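PDB 5G5G: putative xanthine dehydrogenase YAGS fad-binding subunit from Escherichia coli, which binds a molybdenum pterin cytosine dinucleotide cofactor and probably oxidises aldehydes in the periplasm. Local coordinates for residues C[242-247]-C[347-351]; C[209-213]-C[504-510]. All blocks are in the same frame, centred on the assembly; numbering follows the deposited sequence.

Contact 1 (C[242-247]-C[347-351]). With MCN (pterin cytosine dinucleotide), chain Y; MOS (dioxothiomolybdenum(VI) ion), chain Z.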
ATOM      1  N   PHE C 242      -3.134   0.286   9.899  1.00  9.64           N
ATOM      2  CA  PHE C 242      -3.071   1.747   9.729  1.00  9.40           C
ATOM      3  C   PHE C 242      -4.402   2.446  10.019  1.00  9.78           C
ATOM      4  O   PHE C 242      -4.699   3.527   9.461  1.00 10.69           O
ATOM      5  CB  PHE C 242      -2.522   2.130   8.347  1.00  9.87           C
ATOM      6  CG  PHE C 242      -1.312   1.375   7.975  1.00  9.85           C
ATOM      7  CD1 PHE C 242      -0.081   1.661   8.563  1.00  9.59           C
ATOM      8  CD2 PHE C 242      -1.396   0.256   7.116  1.00 10.11           C
ATOM      9  CE1 PHE C 242       1.044   0.902   8.262  1.00 10.57           C
ATOM     10  CE2 PHE C 242      -0.280  -0.488   6.814  1.00 10.57           C
ATOM     11  CZ  PHE C 242       0.937  -0.195   7.411  1.00 10.21           C
ATOM     12  N   GLY C 243      -5.208   1.869  10.914  1.00  9.17           N
ATOM     13  CA  GLY C 243      -6.551   2.368  11.218  1.00  9.56           C
ATOM     14  C   GLY C 243      -7.678   1.569  10.593  1.00  9.83           C
ATOM     15  O   GLY C 243      -8.782   1.540  11.120  1.00  9.95           O
ATOM     16  N   GLY C 244      -7.359   0.946   9.480  1.00  9.40           N
ATOM     17  CA  GLY C 244      -8.309   0.181   8.701  1.00  9.47           C
ATOM     18  C   GLY C 244      -8.791  -1.101   9.319  1.00  9.79           C
ATOM     19  O   GLY C 244      -9.742  -1.752   8.822  1.00 10.29           O
ATOM     20  N   LYS C 245      -8.116  -1.531  10.368  1.00  9.96           N
ATOM     21  CA  LYS C 245      -8.485  -2.729  11.089  1.00 10.56           C
ATOM     22  C   LYS C 245      -8.752  -2.457  12.548  1.00 10.64           C
ATOM     23  O   LYS C 245      -8.755  -3.360  13.349  1.00 10.38           O
ATOM     24  CB  LYS C 245      -7.398  -3.806  10.905  1.00 10.54           C
ATOM     25  CG  LYS C 245      -7.352  -4.329   9.466  1.00 10.46           C
ATOM     26  CD  LYS C 245      -6.211  -5.288   9.273  1.00 10.22           C
ATOM     27  CE  LYS C 245      -5.992  -5.637   7.795  1.00 10.31           C
ATOM     28  NZ  LYS C 245      -4.827  -6.548   7.555  1.00 10.27           N
ATOM     29  N   LEU C 246      -9.087  -1.219  12.894  1.00 10.15           N
ATOM     30  CA  LEU C 246      -9.581  -0.914  14.217  1.00 10.50           C
ATOM     31  C   LEU C 246     -10.902  -1.514  14.546  1.00 11.08           C
ATOM     32  O   LEU C 246     -11.194  -1.705  15.714  1.00 11.80           O
ATOM     33  CB  LEU C 246      -9.780   0.608  14.409  1.00 10.36           C
ATOM     34  CG  LEU C 246      -8.519   1.434  14.541  1.00 10.67           C
ATOM     35  CD1 LEU C 246      -8.843   2.884  14.302  1.00 10.70           C
ATOM     36  CD2 LEU C 246      -7.886   1.205  15.893  1.00 11.30           C
ATOM     37  N   PHE C 247     -11.756  -1.733  13.524  1.00 11.13           N
ATOM     38  CA  PHE C 247     -13.122  -2.089  13.741  1.00 11.83           C
ATOM     39  C   PHE C 247     -13.477  -3.413  13.066  1.00 12.15           C
ATOM     40  O   PHE C 247     -12.861  -3.839  12.079  1.00 11.99           O
ATOM     41  CB  PHE C 247     -14.006  -0.982  13.157  1.00 12.26           C
ATOM     42  CG  PHE C 247     -13.518   0.398  13.477  1.00 12.81           C
ATOM     43  CD1 PHE C 247     -13.431   0.804  14.780  1.00 13.50           C
ATOM     44  CD2 PHE C 247     -13.108   1.270  12.450  1.00 12.93           C
ATOM     45  CE1 PHE C 247     -12.967   2.082  15.099  1.00 14.69           C
ATOM     46  CE2 PHE C 247     -12.639   2.537  12.775  1.00 13.70           C
ATOM     47  CZ  PHE C 247     -12.564   2.935  14.090  1.00 13.95           C
ATOM     48  N   ASN C 347     -13.440   6.958   7.826  1.00 13.45           N
ATOM     49  CA  ASN C 347     -13.050   6.625   9.188  1.00 13.28           C
ATOM     50  C   ASN C 347     -11.537   6.770   9.339  1.00 12.74           C
ATOM     51  O   ASN C 347     -10.841   7.241   8.429  1.00 11.90           O
ATOM     52  CB  ASN C 347     -13.552   5.209   9.589  1.00 13.39           C
ATOM     53  CG  ASN C 347     -14.041   5.143  11.035  1.00 14.20           C
ATOM     54  OD1 ASN C 347     -13.375   5.657  11.970  1.00 13.69           O
ATOM     55  ND2 ASN C 347     -15.137   4.466  11.236  1.00 14.76           N
ATOM     56  N   ALA C 348     -11.045   6.292  10.484  1.00 11.88           N
ATOM     57  CA  ALA C 348      -9.645   6.448  10.850  1.00 11.99           C
ATOM     58  C   ALA C 348      -8.654   5.896   9.853  1.00 11.65           C
ATOM     59  O   ALA C 348      -8.742   4.739   9.394  1.00 11.30           O
ATOM     60  CB  ALA C 348      -9.366   5.802  12.186  1.00 12.76           C
ATOM     61  N   MET C 349      -7.665   6.717   9.587  1.00 11.00           N
ATOM     62  CA  MET C 349      -6.439   6.307   8.966  1.00 10.81           C
ATOM     63  C   MET C 349      -5.317   7.062   9.680  1.00 11.01           C
ATOM     64  O   MET C 349      -5.539   8.195  10.139  1.00 11.52           O
ATOM     65  CB  MET C 349      -6.445   6.595   7.485  1.00 10.82           C
ATOM     66  CG  MET C 349      -5.175   6.199   6.765  1.00 11.09           C
ATOM     67  SD  MET C 349      -5.407   6.268   4.949  1.00 12.41           S
ATOM     68  CE  MET C 349      -3.750   6.244   4.296  1.00 12.44           C
ATOM     69  N   ARG C 350      -4.186   6.385   9.783  1.00 10.58           N
ATOM     70  CA  ARG C 350      -2.975   6.844  10.543  1.00 10.86           C
ATOM     71  C   ARG C 350      -2.966   8.353  10.783  1.00 11.75           C
ATOM     72  O   ARG C 350      -2.869   9.128   9.834  1.00 11.92           O
ATOM     73  CB  ARG C 350      -1.734   6.393   9.809  1.00 10.30           C
ATOM     74  CG  ARG C 350      -0.461   6.440  10.682  1.00 10.29           C
ATOM     75  CD  ARG C 350       0.658   5.824   9.886  1.00 10.87           C
ATOM     76  NE  ARG C 350       1.832   5.567  10.703  1.00 11.06           N
ATOM     77  CZ  ARG C 350       2.848   4.752  10.387  1.00 12.70           C
ATOM     78  NH1 ARG C 350       2.884   4.149   9.223  1.00 13.79           N
ATOM     79  NH2 ARG C 350       3.862   4.586  11.229  1.00 12.22           N
ATOM     80  N   ALA C 351      -3.070   8.734  12.048  1.00 11.31           N
ATOM     81  CA  ALA C 351      -3.175  10.153  12.503  1.00 12.21           C
ATOM     82  C   ALA C 351      -4.424  10.826  11.924  1.00 12.21           C
ATOM     83  O   ALA C 351      -4.359  11.875  11.262  1.00 11.96           O
ATOM     84  CB  ALA C 351      -1.908  10.949  12.187  1.00 12.13           C
TER
HETATM   85  N1  MCN Y 921       7.680   2.834  20.296  1.00 10.61           N
HETATM   86  C2  MCN Y 921       8.928   2.772  21.064  1.00 10.31           C
HETATM   87  N3  MCN Y 921       8.755   3.867  22.115  1.00 10.44           N
HETATM   88  C4  MCN Y 921       7.840   4.802  22.310  1.00 10.65           C
HETATM   89  C5  MCN Y 921       6.612   4.575  21.471  1.00 10.58           C
HETATM   90  C6  MCN Y 921       6.630   3.696  20.513  1.00 10.31           C
HETATM   91  O2  MCN Y 921       9.805   2.086  20.969  1.00 10.67           O
HETATM   92  N4  MCN Y 921       7.837   5.769  23.155  1.00 10.72           N
HETATM   93  C1' MCN Y 921       7.744   1.985  19.117  1.00 10.98           C
HETATM   94  C2D MCN Y 921       7.546   0.466  19.480  1.00 11.03           C
HETATM   95  O2' MCN Y 921       8.186  -0.349  18.501  1.00 11.43           O
HETATM   96  C3' MCN Y 921       6.107   0.409  19.376  1.00 11.03           C
HETATM   97  C4D MCN Y 921       5.580   1.266  18.138  1.00 10.70           C
HETATM   98  O4D MCN Y 921       6.667   2.308  18.229  1.00 10.68           O
HETATM   99  O3' MCN Y 921       5.465  -0.908  19.224  1.00 10.71           O
HETATM  100  C5' MCN Y 921       4.348   1.958  18.101  1.00 10.12           C
HETATM  101  O5' MCN Y 921       3.863   2.319  19.373  1.00  9.80           O
HETATM  102  PA  MCN Y 921       2.759   3.405  19.460  1.00  9.99           P
HETATM  103  O1A MCN Y 921       2.202   3.348  20.882  1.00 10.68           O
HETATM  104  O2A MCN Y 921       3.246   4.685  18.877  1.00 11.05           O
HETATM  105  O3A MCN Y 921       1.560   2.843  18.418  1.00 10.74           O
HETATM  106  PB  MCN Y 921       0.476   1.767  18.828  1.00 10.73           P
HETATM  107  O1B MCN Y 921      -0.692   2.424  19.425  1.00 10.42           O
HETATM  108  O2B MCN Y 921       1.136   0.640  19.552  1.00 11.19           O
HETATM  109  O3B MCN Y 921       0.180   1.205  17.389  1.00 10.06           O
HETATM  110  C10 MCN Y 921      -0.816   1.902  16.527  1.00  9.75           C
HETATM  111  C9' MCN Y 921      -0.206   2.762  15.478  1.00  9.77           C
HETATM  112  C8' MCN Y 921      -1.431   3.541  14.748  1.00  9.95           C
HETATM  113  S8' MCN Y 921      -2.669   4.223  15.648  1.00  9.98           S
HETATM  114  C7' MCN Y 921      -1.471   3.420  13.513  1.00  9.79           C
HETATM  115  S7' MCN Y 921      -2.848   4.033  12.552  1.00  9.88           S
HETATM  116  C6' MCN Y 921      -0.249   2.967  12.657  1.00  9.78           C
HETATM  117  C7  MCN Y 921       0.975   2.875  13.686  1.00  9.15           C
HETATM  118  O9' MCN Y 921       0.694   2.082  14.767  1.00  9.76           O
HETATM  119  N5' MCN Y 921      -0.633   1.514  12.256  1.00  9.12           N
HETATM  120  C4A MCN Y 921       0.448   0.608  11.753  1.00  9.51           C
HETATM  121  N8' MCN Y 921       2.082   2.205  12.971  1.00  9.39           N
HETATM  122  C4B MCN Y 921       1.853   1.075  12.268  1.00  9.53           C
HETATM  123  N1' MCN Y 921       2.948   0.387  11.745  1.00  9.54           N
HETATM  124  C2' MCN Y 921       2.842  -0.904  11.216  1.00 10.12           C
HETATM  125  N2' MCN Y 921       3.810  -1.521  10.732  1.00  9.93           N
HETATM  126  N3' MCN Y 921       1.585  -1.238  10.791  1.00  9.78           N
HETATM  127  C4' MCN Y 921       0.347  -0.727  11.144  1.00 10.23           C
HETATM  128  O4' MCN Y 921      -0.833  -1.013  10.866  1.00  9.07           O
HETATM  129 MO   MOS Z 922      -4.454   4.447  14.157  1.00 12.91          MO
HETATM  130  S   MOS Z 922      -5.828   5.636  12.719  0.60 14.31           S
HETATM  131  O1  MOS Z 922      -5.389   2.925  14.095  1.00 12.77           O
HETATM  132  O2  MOS Z 922      -5.524   5.594  15.546  1.00 14.52           O
HETATM  133  O   HOH W   1     -10.847   2.939   9.677  1.00 11.94           O

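Contact 2 (C[209-213]-C[504-510]). With MCN (pterin cytosine dinucleotide), chain Y; MOS (dioxothiomolybdenum(VI) ion), chain Z.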
ATOM      1  N   SER C 209      -7.932 -10.534  11.517  1.00 10.93           N
ATOM      2  CA  SER C 209      -6.896  -9.529  11.346  1.00 11.49           C
ATOM      3  C   SER C 209      -7.501  -8.226  11.908  1.00 11.87           C
ATOM      4  O   SER C 209      -8.359  -7.629  11.279  1.00 12.25           O
ATOM      5  CB  SER C 209      -6.511  -9.398   9.855  1.00 11.67           C
ATOM      6  OG  SER C 209      -5.380  -8.552   9.698  1.00 11.85           O
ATOM      7  N   ASN C 210      -7.165  -7.905  13.168  1.00 11.64           N
ATOM      8  CA  ASN C 210      -7.849  -6.839  13.870  1.00 11.63           C
ATOM      9  C   ASN C 210      -6.883  -6.206  14.878  1.00 11.61           C
ATOM     10  O   ASN C 210      -6.205  -6.925  15.589  1.00 12.21           O
ATOM     11  CB  ASN C 210      -9.120  -7.372  14.536  1.00 12.06           C
ATOM     12  CG  ASN C 210     -10.056  -6.261  14.977  1.00 12.71           C
ATOM     13  OD1 ASN C 210      -9.709  -5.468  15.837  1.00 13.50           O
ATOM     14  ND2 ASN C 210     -11.222  -6.154  14.350  1.00 12.96           N
ATOM     15  N   GLN C 211      -6.891  -4.875  14.957  1.00 10.95           N
ATOM     16  CA  GLN C 211      -6.017  -4.108  15.829  1.00 10.93           C
ATOM     17  C   GLN C 211      -6.511  -4.093  17.295  1.00 11.89           C
ATOM     18  O   GLN C 211      -5.712  -3.768  18.202  1.00 11.72           O
ATOM     19  CB  GLN C 211      -5.950  -2.654  15.342  1.00 10.59           C
ATOM     20  CG  GLN C 211      -5.361  -2.458  13.940  1.00 10.53           C
ATOM     21  CD  GLN C 211      -5.401  -1.050  13.390  1.00 10.68           C
ATOM     22  OE1 GLN C 211      -5.712  -0.812  12.218  1.00 10.08           O
ATOM     23  NE2 GLN C 211      -5.097  -0.084  14.258  1.00 11.89           N
ATOM     24  N   MET C 212      -7.794  -4.358  17.511  1.00 12.27           N
ATOM     25  CA  MET C 212      -8.485  -4.084  18.795  1.00 13.16           C
ATOM     26  C   MET C 212      -9.308  -5.284  19.200  1.00 13.43           C
ATOM     27  O   MET C 212     -10.452  -5.424  18.784  1.00 12.72           O
ATOM     28  CB  MET C 212      -9.387  -2.865  18.643  1.00 14.81           C
ATOM     29  CG  MET C 212      -8.686  -1.557  18.331  1.00 15.79           C
ATOM     30  SD  MET C 212      -7.914  -0.992  19.873  1.00 19.89           S
ATOM     31  CE  MET C 212      -7.256   0.567  19.460  1.00 20.99           C
ATOM     32  N   ILE C 213      -8.691  -6.201  19.941  1.00 13.20           N
ATOM     33  CA  ILE C 213      -9.227  -7.545  20.177  1.00 13.54           C
ATOM     34  C   ILE C 213     -10.507  -7.413  20.965  1.00 13.96           C
ATOM     35  O   ILE C 213     -11.515  -8.053  20.633  1.00 13.41           O
ATOM     36  CB  ILE C 213      -8.238  -8.444  20.948  1.00 14.24           C
ATOM     37  CG1 ILE C 213      -6.982  -8.765  20.106  1.00 15.29           C
ATOM     38  CG2 ILE C 213      -8.886  -9.748  21.446  1.00 15.13           C
ATOM     39  CD1 ILE C 213      -7.268  -9.688  18.907  1.00 16.42           C
ATOM     40  N   ALA C 504      -5.340  -1.883  25.982  1.00 13.87           N
ATOM     41  CA  ALA C 504      -5.938  -0.782  25.218  1.00 13.86           C
ATOM     42  C   ALA C 504      -5.908  -0.992  23.699  1.00 13.61           C
ATOM     43  O   ALA C 504      -6.510  -0.206  22.977  1.00 14.11           O
ATOM     44  CB  ALA C 504      -5.295   0.548  25.557  1.00 13.76           C
ATOM     45  N   GLY C 505      -5.250  -2.050  23.236  1.00 13.45           N
ATOM     46  CA  GLY C 505      -5.089  -2.305  21.813  1.00 13.22           C
ATOM     47  C   GLY C 505      -4.170  -1.365  21.066  1.00 12.89           C
ATOM     48  O   GLY C 505      -3.521  -0.493  21.659  1.00 13.43           O
ATOM     49  N   SER C 506      -4.116  -1.560  19.755  1.00 12.19           N
ATOM     50  CA  SER C 506      -3.284  -0.736  18.876  1.00 11.92           C
ATOM     51  C   SER C 506      -4.102   0.345  18.189  1.00 11.52           C
ATOM     52  O   SER C 506      -4.756   0.099  17.204  1.00 11.86           O
ATOM     53  CB  SER C 506      -2.618  -1.579  17.851  1.00 11.51           C
ATOM     54  OG  SER C 506      -1.712  -2.508  18.395  1.00 12.16           O
ATOM     55  N   GLY C 507      -4.001   1.564  18.676  1.00 11.30           N
ATOM     56  CA  GLY C 507      -4.765   2.642  18.161  1.00 11.25           C
ATOM     57  C   GLY C 507      -4.371   3.908  18.908  1.00 11.68           C
ATOM     58  O   GLY C 507      -3.830   3.825  20.017  1.00 11.61           O
ATOM     59  N   GLY C 508      -4.598   5.049  18.260  1.00 12.01           N
ATOM     60  CA  GLY C 508      -4.370   6.374  18.855  1.00 12.16           C
ATOM     61  C   GLY C 508      -2.950   6.648  19.318  1.00 11.83           C
ATOM     62  O   GLY C 508      -2.711   7.536  20.193  1.00 11.67           O
ATOM     63  N   GLN C 509      -2.018   5.878  18.769  1.00 11.81           N
ATOM     64  CA  GLN C 509      -0.641   5.722  19.278  1.00 11.67           C
ATOM     65  C   GLN C 509      -0.555   5.644  20.786  1.00 11.87           C
ATOM     66  O   GLN C 509       0.338   6.240  21.386  1.00 11.99           O
ATOM     67  CB  GLN C 509       0.337   6.753  18.673  1.00 11.23           C
ATOM     68  CG  GLN C 509       0.124   8.241  18.989  1.00 11.29           C
ATOM     69  CD  GLN C 509       1.277   9.112  18.582  1.00 11.78           C
ATOM     70  OE1 GLN C 509       1.979   8.872  17.612  1.00 10.33           O
ATOM     71  NE2 GLN C 509       1.465  10.187  19.326  1.00 11.83           N
ATOM     72  N   TRP C 510      -1.507   4.989  21.428  1.00 12.28           N
ATOM     73  CA  TRP C 510      -1.445   4.785  22.887  1.00 12.61           C
ATOM     74  C   TRP C 510      -0.933   3.384  23.217  1.00 12.47           C
ATOM     75  O   TRP C 510      -0.734   3.053  24.390  1.00 12.11           O
ATOM     76  CB  TRP C 510      -2.778   5.027  23.598  1.00 14.27           C
ATOM     77  CG  TRP C 510      -3.930   4.135  23.141  1.00 15.42           C
ATOM     78  CD1 TRP C 510      -3.952   2.756  23.076  1.00 16.10           C
ATOM     79  CD2 TRP C 510      -5.219   4.569  22.717  1.00 17.61           C
ATOM     80  NE1 TRP C 510      -5.179   2.322  22.611  1.00 16.66           N
ATOM     81  CE2 TRP C 510      -5.975   3.410  22.399  1.00 18.87           C
ATOM     82  CE3 TRP C 510      -5.797   5.835  22.496  1.00 20.74           C
ATOM     83  CZ2 TRP C 510      -7.285   3.480  21.869  1.00 21.76           C
ATOM     84  CZ3 TRP C 510      -7.156   5.911  21.997  1.00 22.94           C
ATOM     85  CH2 TRP C 510      -7.863   4.735  21.701  1.00 23.84           C
TER
HETATM   86  N1  MCN Y 921       7.680   2.834  20.296  1.00 10.61           N
HETATM   87  C2  MCN Y 921       8.928   2.772  21.064  1.00 10.31           C
HETATM   88  N3  MCN Y 921       8.755   3.867  22.115  1.00 10.44           N
HETATM   89  C4  MCN Y 921       7.840   4.802  22.310  1.00 10.65           C
HETATM   90  C5  MCN Y 921       6.612   4.575  21.471  1.00 10.58           C
HETATM   91  C6  MCN Y 921       6.630   3.696  20.513  1.00 10.31           C
HETATM   92  O2  MCN Y 921       9.805   2.086  20.969  1.00 10.67           O
HETATM   93  N4  MCN Y 921       7.837   5.769  23.155  1.00 10.72           N
HETATM   94  C1' MCN Y 921       7.744   1.985  19.117  1.00 10.98           C
HETATM   95  C2D MCN Y 921       7.546   0.466  19.480  1.00 11.03           C
HETATM   96  O2' MCN Y 921       8.186  -0.349  18.501  1.00 11.43           O
HETATM   97  C3' MCN Y 921       6.107   0.409  19.376  1.00 11.03           C
HETATM   98  C4D MCN Y 921       5.580   1.266  18.138  1.00 10.70           C
HETATM   99  O4D MCN Y 921       6.667   2.308  18.229  1.00 10.68           O
HETATM  100  O3' MCN Y 921       5.465  -0.908  19.224  1.00 10.71           O
HETATM  101  C5' MCN Y 921       4.348   1.958  18.101  1.00 10.12           C
HETATM  102  O5' MCN Y 921       3.863   2.319  19.373  1.00  9.80           O
HETATM  103  PA  MCN Y 921       2.759   3.405  19.460  1.00  9.99           P
HETATM  104  O1A MCN Y 921       2.202   3.348  20.882  1.00 10.68           O
HETATM  105  O2A MCN Y 921       3.246   4.685  18.877  1.00 11.05           O
HETATM  106  O3A MCN Y 921       1.560   2.843  18.418  1.00 10.74           O
HETATM  107  PB  MCN Y 921       0.476   1.767  18.828  1.00 10.73           P
HETATM  108  O1B MCN Y 921      -0.692   2.424  19.425  1.00 10.42           O
HETATM  109  O2B MCN Y 921       1.136   0.640  19.552  1.00 11.19           O
HETATM  110  O3B MCN Y 921       0.180   1.205  17.389  1.00 10.06           O
HETATM  111  C10 MCN Y 921      -0.816   1.902  16.527  1.00  9.75           C
HETATM  112  C9' MCN Y 921      -0.206   2.762  15.478  1.00  9.77           C
HETATM  113  C8' MCN Y 921      -1.431   3.541  14.748  1.00  9.95           C
HETATM  114  S8' MCN Y 921      -2.669   4.223  15.648  1.00  9.98           S
HETATM  115  C7' MCN Y 921      -1.471   3.420  13.513  1.00  9.79           C
HETATM  116  S7' MCN Y 921      -2.848   4.033  12.552  1.00  9.88           S
HETATM  117  C6' MCN Y 921      -0.249   2.967  12.657  1.00  9.78           C
HETATM  118  C7  MCN Y 921       0.975   2.875  13.686  1.00  9.15           C
HETATM  119  O9' MCN Y 921       0.694   2.082  14.767  1.00  9.76           O
HETATM  120  N5' MCN Y 921      -0.633   1.514  12.256  1.00  9.12           N
HETATM  121  C4A MCN Y 921       0.448   0.608  11.753  1.00  9.51           C
HETATM  122  N8' MCN Y 921       2.082   2.205  12.971  1.00  9.39           N
HETATM  123  C4B MCN Y 921       1.853   1.075  12.268  1.00  9.53           C
HETATM  124  N1' MCN Y 921       2.948   0.387  11.745  1.00  9.54           N
HETATM  125  C2' MCN Y 921       2.842  -0.904  11.216  1.00 10.12           C
HETATM  126  N2' MCN Y 921       3.810  -1.521  10.732  1.00  9.93           N
HETATM  127  N3' MCN Y 921       1.585  -1.238  10.791  1.00  9.78           N
HETATM  128  C4' MCN Y 921       0.347  -0.727  11.144  1.00 10.23           C
HETATM  129  O4' MCN Y 921      -0.833  -1.013  10.866  1.00  9.07           O
HETATM  130 MO   MOS Z 922      -4.454   4.447  14.157  1.00 12.91          MO
HETATM  131  S   MOS Z 922      -5.828   5.636  12.719  0.60 14.31           S
HETATM  132  O1  MOS Z 922      -5.389   2.925  14.095  1.00 12.77           O
HETATM  133  O2  MOS Z 922      -5.524   5.594  15.546  1.00 14.52           O

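Contact 1 (C[242-247]-C[347-351])
F242 and R350 meet obliquely, R350 NH1 lying 3.9 Å from F242 CE1, and both pack on the pterin of MCN. F242 turns one ring face to the pterin, with MCN O4' 3.5 Å above the ring plane. F242 N donates to MCN O4' at 2.8 Å. R350 has CG anti to its backbone N (chi1 -163°) and an extended chain, which carries CB and CG past S7' and lays one guanidinium face against N8'. R350 NE is hydrogen-bonded to G691 O. The backbones are joined by R350 N to F242 O at 2.9 Å, with the donor above the carbonyl plane, and M349 CA gives this oxygen a CH...O contact. These two loops wall the molybdenum site, as in the xanthine oxidase family. L246 CD1 meets A348 CB at 3.6 Å. A348 CB also packs against S of the dioxothiomolybdenum group, and L246 CD1 against its O1. G243 lies against A348 and M349, where a CB would clash with A348 O. One water donates to both G243 O and A348 O. N347 and F247 approach from opposite directions, their planes 37° apart. N347 OD1 comes obliquely to F247 CE2 at 3.3 Å and accepts A348 N at 2.8 Å.

Contact 2 (C[209-213]-C[504-510])
Q211 and S506 exchange two hydrogen bonds. S506 N donates to Q211 O at 3.1 Å, nearly straight at 171°. In return Q211 NE2 donates to S506 O at 3.0 Å, with that oxygen close to the amide plane of Q211. Q211 NE2 also donates to MOS O1, a molybdenum ligand, at 3.0 Å. The side chain is extended beyond CG (chi2 175°), and this carries the amide to the metal. OE1 is satisfied too, by the backbone N atoms of G243 and K245. Bonds at both ends thus fix the rotation of the amide. Q211 O has a further donor in T466 OG1, which is also hydrogen-bonded to S506 OG. With an alanine in place of Q211, O1 and S506 O would probably lose this donor, and the N-H groups of G243 and K245 their shared acceptor OE1. N210 OD1 accepts M212 N at 2.8 Å in an Asx turn, just where M212 takes the N-cap position of helix 213-224. The M212 chain bends at chi2. Its SD lies beside A504 O and G505 CA, and M212 CE touches W510 CZ2 at 3.8 Å. G505 and G507 make room for it, since a CB on either would clash with this thioether. A504 O accepts W510 NE1 at 2.9 Å, which ties the ends of 504-510 together. G507 O accepts W510 N and sits over one face of the indole. G508 N donates to MOS O2 at 2.9 Å. Both segments therefore offer N-H groups to the metal's oxygen ligands. One is a side-chain amide and one a backbone amide, consistent with neutral donors that hold the oxygens in place and modestly polarise them without adding a formal charge.

The centres of contacts 1 and 2 lie about 9 Å apart, and both touch MCN and the molybdenum group. Along the chain the order is 209-213, 242-247, 347-351, 504-510, so contact 1 falls between the two halves of contact 2. All four segments are loops, and they lead to helices 213-224, 250-262, 354-372 and 511-534. Segments 209-213 and 242-247 follow strands 203-208 and 231-234, neighbours in one mixed sheet. They also touch directly: K245 O lies 2.9 Å from Q211 N, a probable hydrogen bond. Contact 1 lies in the first molybdopterin-binding region of the sequence, whereas contact 2 brings the first and second together, so residues from both contribute to the molybdenum pocket.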